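Local atomic coordinates of fructokinase (Silicibacter sp., PDB entry 3C8U), a protein that probably transfers phosphate from ATP to fructose, as a putative P-loop kinase of a fructose transport system. Residues A[63-66]-A[67-70]; A[74-77]-A[78-81]; A[86-89]-A[90-93]; A[142-145]-A[146-150]; A[187-190]-A[191-194]. One frame throughout, in Å; residues are numbered along the deposited sequence.

In the fold
All five contacts are local, spanning neighbouring turns of one chain built round a five-stranded parallel sheet, and they follow in series from 63-66/67-70 to 187-190/191-194. Interactions 1 and 2, centres about 10 Å apart, touch through helix 65-68 and the loop after it. Interaction 2 in turn meets helix 186-195 of interaction 5, about 11 Å away between centres. Helix 85-97 (interaction 3) packs on the loop of interaction 4, their centres about 12 Å apart. Interactions 1, 2 and 5 form one group, interactions 3 and 4 another, around a sheet whose 2-3-1-4-5 strand order is consistent with a P-loop kinase fold.

Interaction 1 of 5, residues A[63-66]-A[67-70]; sequences LDNR and LLEP
Asp64 stands at the N-cap of the short helix 65-68, and both its carbonyl and its carboxylate serve the first turn. Among the backbone bonds, Asp64 O accepts two amides: Leu68 N at 3.1 Å, in the carbonyl plane, and Leu67 N at 2.9 Å, from well above it. Glu69 N follows, bonded to Asn65 O. The apolar contact is small: Leu68 CD2 lies 3.8 Å from Leu63 CB and close to Leu63 CD1, the two side chains crossing obliquely. Leu68 CD1 passes 4.0 Å from Asn65 OD1, an oxygen hydrogen-bonded to Lys77 NZ, while Asn65 ND2 bonds Asp111. With an alanine in place of Leu68, Leu63 would probably lose its apolar neighbour in this turn and a gap would open beside the aliphatic chain of Lys77. The charged contact lies at the cap. Arg66 has CG wedged between its backbone N and carbonyl carbon (chi1 82°), and a bend at chi3 brings NE to Asp64 OD2 at 2.9 Å, a salt bridge. Arg66 N makes the N-capping bond to the same Asp64 OD2 at 3.0 Å, from the opposite face of the carboxylate.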
loop_
_atom_site.group_PDB
_atom_site.type_symbol
_atom_site.label_atom_id
_atom_site.label_comp_id
_atom_site.label_asym_id
_atom_site.label_seq_id
_atom_site.Cartn_x
_atom_site.Cartn_y
_atom_site.Cartn_z
ATOM N N LEU A 63 13.216 1.717 -4.413
ATOM C CA LEU A 63 14.480 2.008 -5.088
ATOM C C LEU A 63 15.026 0.725 -5.689
ATOM O O LEU A 63 14.785 -0.363 -5.168
ATOM C CB LEU A 63 15.506 2.542 -4.091
ATOM C CG LEU A 63 15.226 3.905 -3.485
ATOM C CD1 LEU A 63 16.482 4.349 -2.690
ATOM C CD2 LEU A 63 14.862 4.880 -4.571
ATOM N N ASP A 64 15.835 0.868 -6.740
ATOM C CA ASP A 64 16.496 -0.291 -7.353
ATOM C C ASP A 64 17.635 -0.756 -6.462
ATOM O O ASP A 64 18.244 0.022 -5.729
ATOM C CB ASP A 64 17.038 0.054 -8.736
ATOM C CG ASP A 64 17.487 -1.180 -9.529
ATOM O OD1 ASP A 64 16.605 -1.874 -10.098
ATOM O OD2 ASP A 64 18.711 -1.392 -9.643
ATOM N N ASN A 65 17.947 -2.030 -6.580
ATOM C CA ASN A 65 19.032 -2.641 -5.804
ATOM C C ASN A 65 20.370 -1.939 -6.045
ATOM O O ASN A 65 21.244 -1.922 -5.188
ATOM C CB ASN A 65 19.159 -4.138 -6.145
ATOM C CG ASN A 65 18.009 -4.926 -5.638
ATOM O OD1 ASN A 65 17.202 -4.406 -4.867
ATOM N ND2 ASN A 65 17.898 -6.190 -6.060
ATOM N N ARG A 66 20.506 -1.336 -7.223
ATOM C CA ARG A 66 21.783 -0.744 -7.629
ATOM C C ARG A 66 21.990 0.556 -6.869
ATOM O O ARG A 66 23.094 1.053 -6.739
ATOM C CB ARG A 66 21.866 -0.522 -9.129
ATOM C CG ARG A 66 21.201 0.734 -9.602
ATOM C CD ARG A 66 21.241 0.789 -11.107
ATOM N NE ARG A 66 20.304 -0.165 -11.693
ATOM C CZ ARG A 66 20.128 -0.310 -13.000
ATOM N NH1 ARG A 66 20.818 0.446 -13.849
ATOM N NH2 ARG A 66 19.272 -1.186 -13.469
ATOM N N LEU A 67 20.902 1.071 -6.309
ATOM C CA LEU A 67 20.986 2.243 -5.450
ATOM C C LEU A 67 21.104 1.805 -3.990
ATOM O O LEU A 67 21.840 2.407 -3.204
ATOM C CB LEU A 67 19.787 3.171 -5.634
ATOM C CG LEU A 67 19.762 3.946 -6.947
ATOM C CD1 LEU A 67 18.757 5.076 -6.883
ATOM C CD2 LEU A 67 21.144 4.471 -7.232
ATOM N N LEU A 68 20.344 0.769 -3.644
ATOM C CA LEU A 68 20.253 0.320 -2.253
ATOM C C LEU A 68 21.590 -0.217 -1.761
ATOM O O LEU A 68 22.024 0.038 -0.626
ATOM C CB LEU A 68 19.179 -0.767 -2.101
ATOM C CG LEU A 68 17.702 -0.330 -2.256
ATOM C CD1 LEU A 68 16.762 -1.529 -2.061
ATOM C CD2 LEU A 68 17.364 0.802 -1.271
ATOM N N GLU A 69 22.268 -0.917 -2.654
ATOM C CA GLU A 69 23.471 -1.671 -2.284
ATOM C C GLU A 69 24.580 -0.775 -1.723
ATOM O O GLU A 69 25.072 -0.998 -0.633
ATOM C CB GLU A 69 23.975 -2.511 -3.469
ATOM C CG GLU A 69 24.856 -3.679 -3.071
ATOM C CD GLU A 69 26.245 -3.247 -2.730
ATOM O OE1 GLU A 69 26.693 -2.216 -3.279
ATOM O OE2 GLU A 69 26.889 -3.936 -1.908
ATOM N N PRO A 70 24.972 0.245 -2.485
ATOM C CA PRO A 70 26.049 1.099 -2.001
ATOM C C PRO A 70 25.687 1.898 -0.744
ATOM O O PRO A 70 26.566 2.506 -0.106
ATOM C CB PRO A 70 26.339 2.046 -3.185
ATOM C CG PRO A 70 25.409 1.656 -4.300
ATOM C CD PRO A 70 24.676 0.429 -3.923
#

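Interaction 2 of 5, residues A[74-77]-A[78-81]; sequences LPRK and GAPE
Arg76, first residue of a type II beta turn (Arg76 to Ala79), and Glu81, two residues past its end, fold toward each other: the arginine chain bends at chi3, while Glu81 holds CG between its backbone N and carbonyl carbon (chi1 63°) and bends again at chi2. The turn lies in the loop that leads from helix 65-68 to helix 85-97. It is closed by Ala79 N, which donates to Arg76 O at 2.8 Å, nearly along the C=O axis. Gly78 takes the third position, where a side chain would collide with the Lys77 carbonyl oxygen. Ala79 CB sits over one face of the Arg76 guanidinium, 3.7 Å from NH2 and offset toward the rim, which gives the flat group a methyl to rest on while its edge stays turned to the acid. Lys77 leaves the turn in the other direction, its chain extended beyond CG, and its NZ, beside Asn65, forms a salt bridge with Asp111. Further ties come from Thr82, bonded to Gly78 N and Ala79 O. Guanidinium and carboxylate planes stand 41° apart in the salt bridge, whose main bond, from Arg76 NH2, meets Glu81 OE2 at 2.7 Å on its syn side, 23° out of the carboxylate plane; Arg76 NE adds a weak bond to that same OE2 at 3.1 Å.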
loop_
_atom_site.group_PDB
_atom_site.type_symbol
_atom_site.label_atom_id
_atom_site.label_comp_id
_atom_site.label_asym_id
_atom_site.label_seq_id
_atom_site.Cartn_x
_atom_site.Cartn_y
_atom_site.Cartn_z
ATOM N N LEU A 74 20.489 -2.852 1.248
ATOM C CA LEU A 74 19.946 -3.965 0.486
ATOM C C LEU A 74 19.240 -4.983 1.403
ATOM O O LEU A 74 18.160 -5.506 1.079
ATOM C CB LEU A 74 21.031 -4.623 -0.366
ATOM C CG LEU A 74 20.494 -5.595 -1.413
ATOM C CD1 LEU A 74 19.546 -4.899 -2.374
ATOM C CD2 LEU A 74 21.671 -6.232 -2.177
ATOM N N PRO A 75 19.841 -5.289 2.555
ATOM C CA PRO A 75 19.185 -6.291 3.408
ATOM C C PRO A 75 17.874 -5.832 4.046
ATOM O O PRO A 75 17.139 -6.644 4.614
ATOM C CB PRO A 75 20.234 -6.600 4.489
ATOM C CG PRO A 75 21.354 -5.706 4.285
ATOM C CD PRO A 75 21.171 -4.895 3.036
ATOM N N ARG A 76 17.570 -4.551 3.920
ATOM C CA ARG A 76 16.356 -3.974 4.517
ATOM C C ARG A 76 15.349 -3.512 3.457
ATOM O O ARG A 76 14.416 -2.745 3.733
ATOM C CB ARG A 76 16.718 -2.790 5.415
ATOM C CG ARG A 76 17.246 -3.156 6.785
ATOM C CD ARG A 76 17.908 -1.930 7.419
ATOM N NE ARG A 76 16.988 -0.813 7.635
ATOM C CZ ARG A 76 16.015 -0.879 8.525
ATOM N NH1 ARG A 76 15.888 -1.993 9.223
ATOM N NH2 ARG A 76 15.186 0.126 8.715
ATOM N N LYS A 77 15.549 -3.973 2.237
ATOM C CA LYS A 77 14.610 -3.660 1.161
ATOM C C LYS A 77 13.216 -3.941 1.631
ATOM O O LYS A 77 12.919 -5.026 2.108
ATOM C CB LYS A 77 14.886 -4.441 -0.111
ATOM C CG LYS A 77 14.101 -3.943 -1.312
ATOM C CD LYS A 77 14.637 -4.534 -2.618
ATOM C CE LYS A 77 13.860 -4.016 -3.818
ATOM N NZ LYS A 77 14.379 -4.425 -5.130
ATOM N N GLY A 78 12.364 -2.931 1.529
ATOM C CA GLY A 78 11.015 -3.024 2.054
ATOM C C GLY A 78 10.772 -2.048 3.172
ATOM O O GLY A 78 9.635 -1.659 3.437
ATOM N N ALA A 79 11.850 -1.678 3.836
ATOM C CA ALA A 79 11.806 -0.644 4.872
ATOM C C ALA A 79 11.496 0.716 4.240
ATOM O O ALA A 79 11.777 0.943 3.050
ATOM C CB ALA A 79 13.145 -0.589 5.668
ATOM N N PRO A 80 10.950 1.648 5.027
ATOM C CA PRO A 80 10.503 2.908 4.438
ATOM C C PRO A 80 11.624 3.622 3.693
ATOM O O PRO A 80 11.407 4.231 2.655
ATOM C CB PRO A 80 10.057 3.739 5.642
ATOM C CG PRO A 80 9.927 2.834 6.762
ATOM C CD PRO A 80 10.608 1.538 6.456
ATOM N N GLU A 81 12.825 3.563 4.253
ATOM C CA GLU A 81 13.949 4.323 3.678
ATOM C C GLU A 81 14.435 3.727 2.348
ATOM O O GLU A 81 15.234 4.324 1.606
ATOM C CB GLU A 81 15.109 4.470 4.657
ATOM C CG GLU A 81 15.731 3.178 5.043
ATOM C CD GLU A 81 15.197 2.618 6.346
ATOM O OE1 GLU A 81 13.959 2.711 6.619
ATOM O OE2 GLU A 81 16.043 2.047 7.077
#

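Interaction 3 of 5, residues A[86-89]-A[90-93]; sequences EGFQ and RLCH
Phe88 and Cys92, one turn apart on helix 85-97, make the tight side of this contact. Phe88 has its CG opposite the backbone N across the CA-CB bond (chi1 179°), which carries the ring outward and slightly forward, so that one face lies against the sulfur of the next turn. Cys92 SG stands over that face, 4.0 Å from the Phe88 ring centroid and only 16° off the normal, a sulfur-aromatic contact. Leu91 is buried as well, packing on Val101 and Tyr103, while the Phe88 ring also meets that of Phe61. Beneath these side chains run regular backbone bonds, such as Cys92 N to Phe88 O at 3.0 Å. On the polar side, water does the joining. Gln89 and His93 lie side by side, pointing the same way, with Gln89 CG 3.9 Å from His93 CD2. One water spans their ends, held by Gln89 OE1 and, in the plane of the imidazole, by His93 NE2 at 2.8 Å. Arg90 lays one guanidinium face over Glu86 O and Gly87 N. Its NH1 donates to a second water at 2.8 Å, whose bond to Glu86 OE1 is weak, and doubtful besides because Glu86 has two conformers. Such a division into a buried face and a hydrated one is characteristic of an amphipathic helix packed on the protein core.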
loop_
_atom_site.group_PDB
_atom_site.type_symbol
_atom_site.label_atom_id
_atom_site.label_comp_id
_atom_site.label_asym_id
_atom_site.label_seq_id
_atom_site.Cartn_x
_atom_site.Cartn_y
_atom_site.Cartn_z
ATOM N N GLU A 86 9.753 10.792 -2.124
ATOM C CA GLU A 86 9.452 12.045 -2.808
ATOM C C GLU A 86 8.730 11.764 -4.135
ATOM O O GLU A 86 7.800 12.477 -4.515
ATOM C CB GLU A 86 10.718 12.912 -3.030
ATOM C CG GLU A 86 11.469 13.341 -1.757
ATOM C CD GLU A 86 12.465 14.499 -1.989
ATOM O OE1 GLU A 86 12.023 15.610 -2.346
ATOM O OE2 GLU A 86 13.692 14.301 -1.831
ATOM N N GLY A 87 9.147 10.716 -4.814
ATOM C CA GLY A 87 8.499 10.306 -6.077
ATOM C C GLY A 87 7.093 9.797 -5.849
ATOM O O GLY A 87 6.155 10.111 -6.597
ATOM N N PHE A 88 6.932 9.022 -4.787
ATOM C CA PHE A 88 5.578 8.489 -4.436
ATOM C C PHE A 88 4.679 9.659 -4.075
ATOM O O PHE A 88 3.524 9.738 -4.481
ATOM C CB PHE A 88 5.680 7.506 -3.262
ATOM C CG PHE A 88 4.354 6.930 -2.819
ATOM C CD1 PHE A 88 3.499 6.309 -3.724
ATOM C CD2 PHE A 88 3.979 7.013 -1.506
ATOM C CE1 PHE A 88 2.298 5.771 -3.298
ATOM C CE2 PHE A 88 2.778 6.473 -1.068
ATOM C CZ PHE A 88 1.936 5.866 -1.977
ATOM N N GLN A 89 5.223 10.568 -3.286
ATOM C CA GLN A 89 4.457 11.742 -2.870
ATOM C C GLN A 89 4.013 12.544 -4.096
ATOM O O GLN A 89 2.883 13.005 -4.164
ATOM C CB GLN A 89 5.250 12.622 -1.901
ATOM C CG GLN A 89 4.472 13.824 -1.409
ATOM C CD GLN A 89 5.203 14.557 -0.300
ATOM O OE1 GLN A 89 4.670 14.772 0.790
ATOM N NE2 GLN A 89 6.439 14.927 -0.567
ATOM N N ARG A 90 4.917 12.665 -5.065
ATOM C CA ARG A 90 4.644 13.411 -6.291
ATOM C C ARG A 90 3.513 12.758 -7.072
ATOM O O ARG A 90 2.658 13.429 -7.633
ATOM C CB ARG A 90 5.895 13.561 -7.170
ATOM C CG ARG A 90 6.781 14.712 -6.746
ATOM C CD ARG A 90 7.913 15.032 -7.751
ATOM N NE ARG A 90 8.915 13.987 -7.806
ATOM C CZ ARG A 90 9.956 13.954 -6.988
ATOM N NH1 ARG A 90 10.094 14.920 -6.087
ATOM N NH2 ARG A 90 10.842 12.968 -7.073
ATOM N N LEU A 91 3.502 11.431 -7.086
ATOM C CA LEU A 91 2.419 10.675 -7.752
ATOM C C LEU A 91 1.073 10.941 -7.105
ATOM O O LEU A 91 0.075 11.214 -7.779
ATOM C CB LEU A 91 2.701 9.148 -7.764
ATOM C CG LEU A 91 1.469 8.265 -8.058
ATOM C CD1 LEU A 91 0.929 8.498 -9.501
ATOM C CD2 LEU A 91 1.779 6.825 -7.837
ATOM N N CYS A 92 1.059 10.852 -5.780
ATOM C CA CYS A 92 -0.173 11.083 -5.022
ATOM C C CYS A 92 -0.776 12.449 -5.370
ATOM O O CYS A 92 -2.004 12.582 -5.618
ATOM C CB CYS A 92 0.080 10.968 -3.520
ATOM S SG CYS A 92 0.429 9.257 -3.032
ATOM N N HIS A 93 0.096 13.440 -5.440
ATOM C CA HIS A 93 -0.353 14.799 -5.810
ATOM C C HIS A 93 -0.885 14.858 -7.232
ATOM O O HIS A 93 -1.942 15.476 -7.494
ATOM C CB HIS A 93 0.690 15.864 -5.528
ATOM C CG HIS A 93 0.827 16.169 -4.065
ATOM N ND1 HIS A 93 -0.218 16.669 -3.307
ATOM C CD2 HIS A 93 1.875 16.033 -3.215
ATOM C CE1 HIS A 93 0.184 16.818 -2.054
ATOM N NE2 HIS A 93 1.445 16.440 -1.969
HETATM O O HOH W 1 12.679 15.091 -5.095
HETATM O O HOH W 2 2.683 16.281 0.541
#

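Interaction 4 of 5, residues A[142-145]-A[146-150]; sequences RDLT and AIWDV
Leu144 O gathers the backbone at this bend, accepting Ile147 N at 2.7 Å from 53° above the carbonyl plane and, weakly, Trp148 N at 3.5 Å. One residue earlier, Ala146 N makes a weak bond to Asp143 O. Residues 142-145 have helical backbone angles without the regular bonds of a helix, and the coil opens at Trp148, whose psi of 143° straightens the chain on its way to Val150. A water ties the exit together, donating to Thr145 O at 2.9 Å and to Trp148 O at 2.8 Å. The segment belongs to the connection between strands 126-131 and 150-154 of the parallel sheet, which flank strand 23-28. Trp148 folds its indole back over the preceding turn: Leu144 O stands 3.4 Å above the ring plane, over its centre, with Thr145 N over a face too. Trp148 CZ2 presses on Leu144 CB at 3.6 Å, and the indole nitrogen NE1 donates to Leu134 O, fixing the ring's rotation. An alanine replacing Trp148 would leave Leu134 O without this donor and is likely to open a gap between Leu144, Cys92 and strand 23-28. Leu144 reaches Ile147 through its CD2 branch, which lies 3.7 Å from Ile147 CD1, the two side chains crossing. Helix 85-97 covers these groups: Phe88 touches Leu144, His93 touches Ile147, and Cys92 SG lies against Trp148 CH2.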
loop_
_atom_site.group_PDB
_atom_site.type_symbol
_atom_site.label_atom_id
_atom_site.label_comp_id
_atom_site.label_asym_id
_atom_site.label_seq_id
_atom_site.Cartn_x
_atom_site.Cartn_y
_atom_site.Cartn_z
ATOM N N ARG A 142 4.333 11.037 7.247
ATOM C CA ARG A 142 3.192 11.449 8.095
ATOM C C ARG A 142 2.372 12.523 7.378
ATOM O O ARG A 142 1.187 12.729 7.660
ATOM C CB ARG A 142 3.642 11.926 9.486
ATOM C CG ARG A 142 4.472 13.194 9.496
ATOM C CD ARG A 142 4.609 13.704 10.917
ATOM N NE ARG A 142 5.197 12.717 11.814
ATOM C CZ ARG A 142 6.447 12.771 12.261
ATOM N NH1 ARG A 142 7.264 13.734 11.862
ATOM N NH2 ARG A 142 6.894 11.841 13.078
ATOM N N ASP A 143 3.004 13.133 6.389
ATOM C CA ASP A 143 2.374 14.204 5.619
ATOM C C ASP A 143 1.400 13.664 4.596
ATOM O O ASP A 143 0.593 14.405 4.041
ATOM C CB ASP A 143 3.388 15.064 4.900
ATOM C CG ASP A 143 4.264 15.824 5.854
ATOM O OD1 ASP A 143 3.854 16.045 6.998
ATOM O OD2 ASP A 143 5.363 16.183 5.443
ATOM N N LEU A 144 1.463 12.357 4.366
ATOM C CA LEU A 144 0.594 11.755 3.368
ATOM C C LEU A 144 -0.860 11.746 3.834
ATOM O O LEU A 144 -1.794 11.808 3.023
ATOM C CB LEU A 144 1.033 10.338 3.002
ATOM C CG LEU A 144 2.353 10.184 2.259
ATOM C CD1 LEU A 144 2.635 8.693 2.095
ATOM C CD2 LEU A 144 2.345 10.924 0.924
ATOM N N THR A 145 -1.068 11.682 5.135
ATOM C CA THR A 145 -2.443 11.578 5.671
ATOM C C THR A 145 -3.297 12.784 5.274
ATOM O O THR A 145 -4.499 12.706 5.153
ATOM C CB THR A 145 -2.466 11.431 7.196
ATOM O OG1 THR A 145 -1.870 12.579 7.808
ATOM C CG2 THR A 145 -1.726 10.205 7.610
ATOM N N ALA A 146 -2.642 13.893 5.039
ATOM C CA ALA A 146 -3.344 15.117 4.646
ATOM C C ALA A 146 -3.859 14.991 3.234
ATOM O O ALA A 146 -4.729 15.745 2.810
ATOM C CB ALA A 146 -2.437 16.323 4.753
ATOM N N ILE A 147 -3.288 14.051 2.482
ATOM C CA ILE A 147 -3.617 13.910 1.042
ATOM C C ILE A 147 -4.833 13.010 0.832
ATOM O O ILE A 147 -5.565 13.130 -0.133
ATOM C CB ILE A 147 -2.450 13.254 0.222
ATOM C CG1 ILE A 147 -1.166 14.061 0.330
ATOM C CG2 ILE A 147 -2.770 13.171 -1.283
ATOM C CD1 ILE A 147 -0.052 13.438 -0.472
ATOM N N TRP A 148 -5.002 12.071 1.740
ATOM C CA TRP A 148 -6.039 11.068 1.593
ATOM C C TRP A 148 -7.419 11.694 1.811
ATOM O O TRP A 148 -7.594 12.540 2.688
ATOM C CB TRP A 148 -5.886 9.914 2.586
ATOM C CG TRP A 148 -4.507 9.268 2.719
ATOM C CD1 TRP A 148 -3.954 8.803 3.859
ATOM C CD2 TRP A 148 -3.536 9.056 1.680
ATOM N NE1 TRP A 148 -2.702 8.291 3.611
ATOM C CE2 TRP A 148 -2.427 8.418 2.272
ATOM C CE3 TRP A 148 -3.508 9.321 0.307
ATOM C CZ2 TRP A 148 -1.295 8.058 1.545
ATOM C CZ3 TRP A 148 -2.382 8.958 -0.424
ATOM C CH2 TRP A 148 -1.290 8.326 0.199
ATOM N N ASP A 149 -8.409 11.228 1.046
ATOM C CA ASP A 149 -9.782 11.648 1.289
ATOM C C ASP A 149 -10.460 10.757 2.299
ATOM O O ASP A 149 -11.248 11.208 3.128
ATOM C CB ASP A 149 -10.566 11.753 -0.024
ATOM C CG ASP A 149 -9.994 12.821 -0.929
ATOM O OD1 ASP A 149 -10.022 14.026 -0.567
ATOM O OD2 ASP A 149 -9.538 12.467 -2.026
ATOM N N VAL A 150 -10.134 9.472 2.214
ATOM C CA VAL A 150 -10.595 8.460 3.170
ATOM C C VAL A 150 -9.408 7.536 3.402
ATOM O O VAL A 150 -8.639 7.239 2.491
ATOM C CB VAL A 150 -11.833 7.635 2.681
ATOM C CG1 VAL A 150 -12.289 6.594 3.734
ATOM C CG2 VAL A 150 -13.009 8.564 2.264
HETATM O O HOH W 3 -7.010 14.078 4.927
#

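Interaction 5 of 5, residues A[187-190]-A[191-194]; sequences DLAN and ARAI
Arg192 lays one face of its guanidinium on the preceding turn of helix 186-195, over Leu188 O and Ala189 CA. Leu188 O stands 3.3 Å above the guanidinium plane, offset toward the rim, so the positive group meets the carbonyl through its face and makes no hydrogen bond to it. Arg192 NH2 comes within 3.4 Å of Ala189 CA, and Arg192 NH1 passes 4.0 Å from Leu188 CB. Two bends explain this return: the chain starts out roughly trans to the backbone N (chi1 -152°), then folds at chi2 and again at chi3 (39°), bringing its end back along the helix surface. Leu188 O also accepts Arg192 N at 2.9 Å; the guanidinium lying over it may polarise the carbonyl further. The other flat group belongs to Asn190, whose side chain touches Ala79 and Tyr133; its ND2 lies against the Gly78-Ala79 backbone and makes a weak bond to Asn186 OD1. Regular bonds four residues apart run through the turn, including Ile194 N to Asn190 O at 2.9 Å. Ile194 curls over that same carbonyl, with CG1 3.3 Å from Asn190 O. Leu188 CD2 and Ala191 CB are more loosely placed, 4.3 Å apart. Helix 158-171 covers one side: Leu188 rests on Met158 and Glu162, and Asp187 forms a salt bridge with Arg168. Ile194 touches Asn132 and Tyr133, in the loop after strand 126-131, and comes close to, though not into contact with, the loop between strand 23-28 and helix 36-48, which fits a Walker A P-loop.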
loop_
_atom_site.group_PDB
_atom_site.type_symbol
_atom_site.label_atom_id
_atom_site.label_comp_id
_atom_site.label_asym_id
_atom_site.label_seq_id
_atom_site.Cartn_x
_atom_site.Cartn_y
_atom_site.Cartn_z
ATOM N N ASP A 187 10.884 -8.227 6.951
ATOM C CA ASP A 187 9.420 -8.065 6.868
ATOM C C ASP A 187 8.812 -7.791 8.243
ATOM O O ASP A 187 8.006 -6.863 8.407
ATOM C CB ASP A 187 8.750 -9.261 6.194
ATOM C CG ASP A 187 8.905 -9.244 4.676
ATOM O OD1 ASP A 187 9.050 -8.142 4.113
ATOM O OD2 ASP A 187 8.881 -10.327 4.046
ATOM N N LEU A 188 9.236 -8.577 9.239
ATOM C CA LEU A 188 8.594 -8.532 10.577
ATOM C C LEU A 188 9.069 -7.307 11.346
ATOM O O LEU A 188 8.324 -6.733 12.129
ATOM C CB LEU A 188 8.817 -9.812 11.418
ATOM C CG LEU A 188 7.724 -10.905 11.431
ATOM C CD1 LEU A 188 7.876 -11.736 12.721
ATOM C CD2 LEU A 188 6.273 -10.386 11.310
ATOM N N ALA A 189 10.313 -6.906 11.091
ATOM C CA ALA A 189 10.869 -5.699 11.706
ATOM C C ALA A 189 10.075 -4.501 11.188
ATOM O O ALA A 189 9.764 -3.553 11.919
ATOM C CB ALA A 189 12.382 -5.530 11.389
ATOM N N ASN A 190 9.722 -4.581 9.917
ATOM C CA ASN A 190 8.943 -3.493 9.263
ATOM C C ASN A 190 7.531 -3.452 9.831
ATOM O O ASN A 190 6.968 -2.402 10.113
ATOM C CB ASN A 190 8.910 -3.678 7.739
ATOM C CG ASN A 190 10.287 -3.460 7.094
ATOM O OD1 ASN A 190 11.171 -2.819 7.673
ATOM N ND2 ASN A 190 10.492 -4.075 5.941
ATOM N N ALA A 191 6.979 -4.648 10.003
ATOM C CA ALA A 191 5.615 -4.796 10.547
ATOM C C ALA A 191 5.584 -4.151 11.914
ATOM O O ALA A 191 4.657 -3.465 12.282
ATOM C CB ALA A 191 5.174 -6.267 10.617
ATOM N N ARG A 192 6.684 -4.336 12.624
ATOM C CA ARG A 192 6.832 -3.857 13.987
ATOM C C ARG A 192 6.962 -2.327 14.000
ATOM O O ARG A 192 6.319 -1.639 14.808
ATOM C CB ARG A 192 8.043 -4.543 14.658
ATOM C CG ARG A 192 7.963 -4.692 16.159
ATOM C CD ARG A 192 8.714 -5.959 16.688
ATOM N NE ARG A 192 9.968 -6.236 15.991
ATOM C CZ ARG A 192 10.165 -7.289 15.197
ATOM N NH1 ARG A 192 9.190 -8.176 15.005
ATOM N NH2 ARG A 192 11.338 -7.463 14.593
ATOM N N ALA A 193 7.795 -1.798 13.097
ATOM C CA ALA A 193 7.994 -0.325 12.968
ATOM C C ALA A 193 6.670 0.363 12.635
ATOM O O ALA A 193 6.350 1.473 13.101
ATOM C CB ALA A 193 9.054 0.002 11.849
ATOM N N ILE A 194 5.895 -0.342 11.821
ATOM C CA ILE A 194 4.571 0.147 11.400
ATOM C C ILE A 194 3.653 0.239 12.608
ATOM O O ILE A 194 3.008 1.253 12.823
ATOM C CB ILE A 194 3.937 -0.755 10.311
ATOM C CG1 ILE A 194 4.594 -0.449 8.964
ATOM C CG2 ILE A 194 2.403 -0.546 10.227
ATOM C CD1 ILE A 194 4.502 -1.601 7.964
#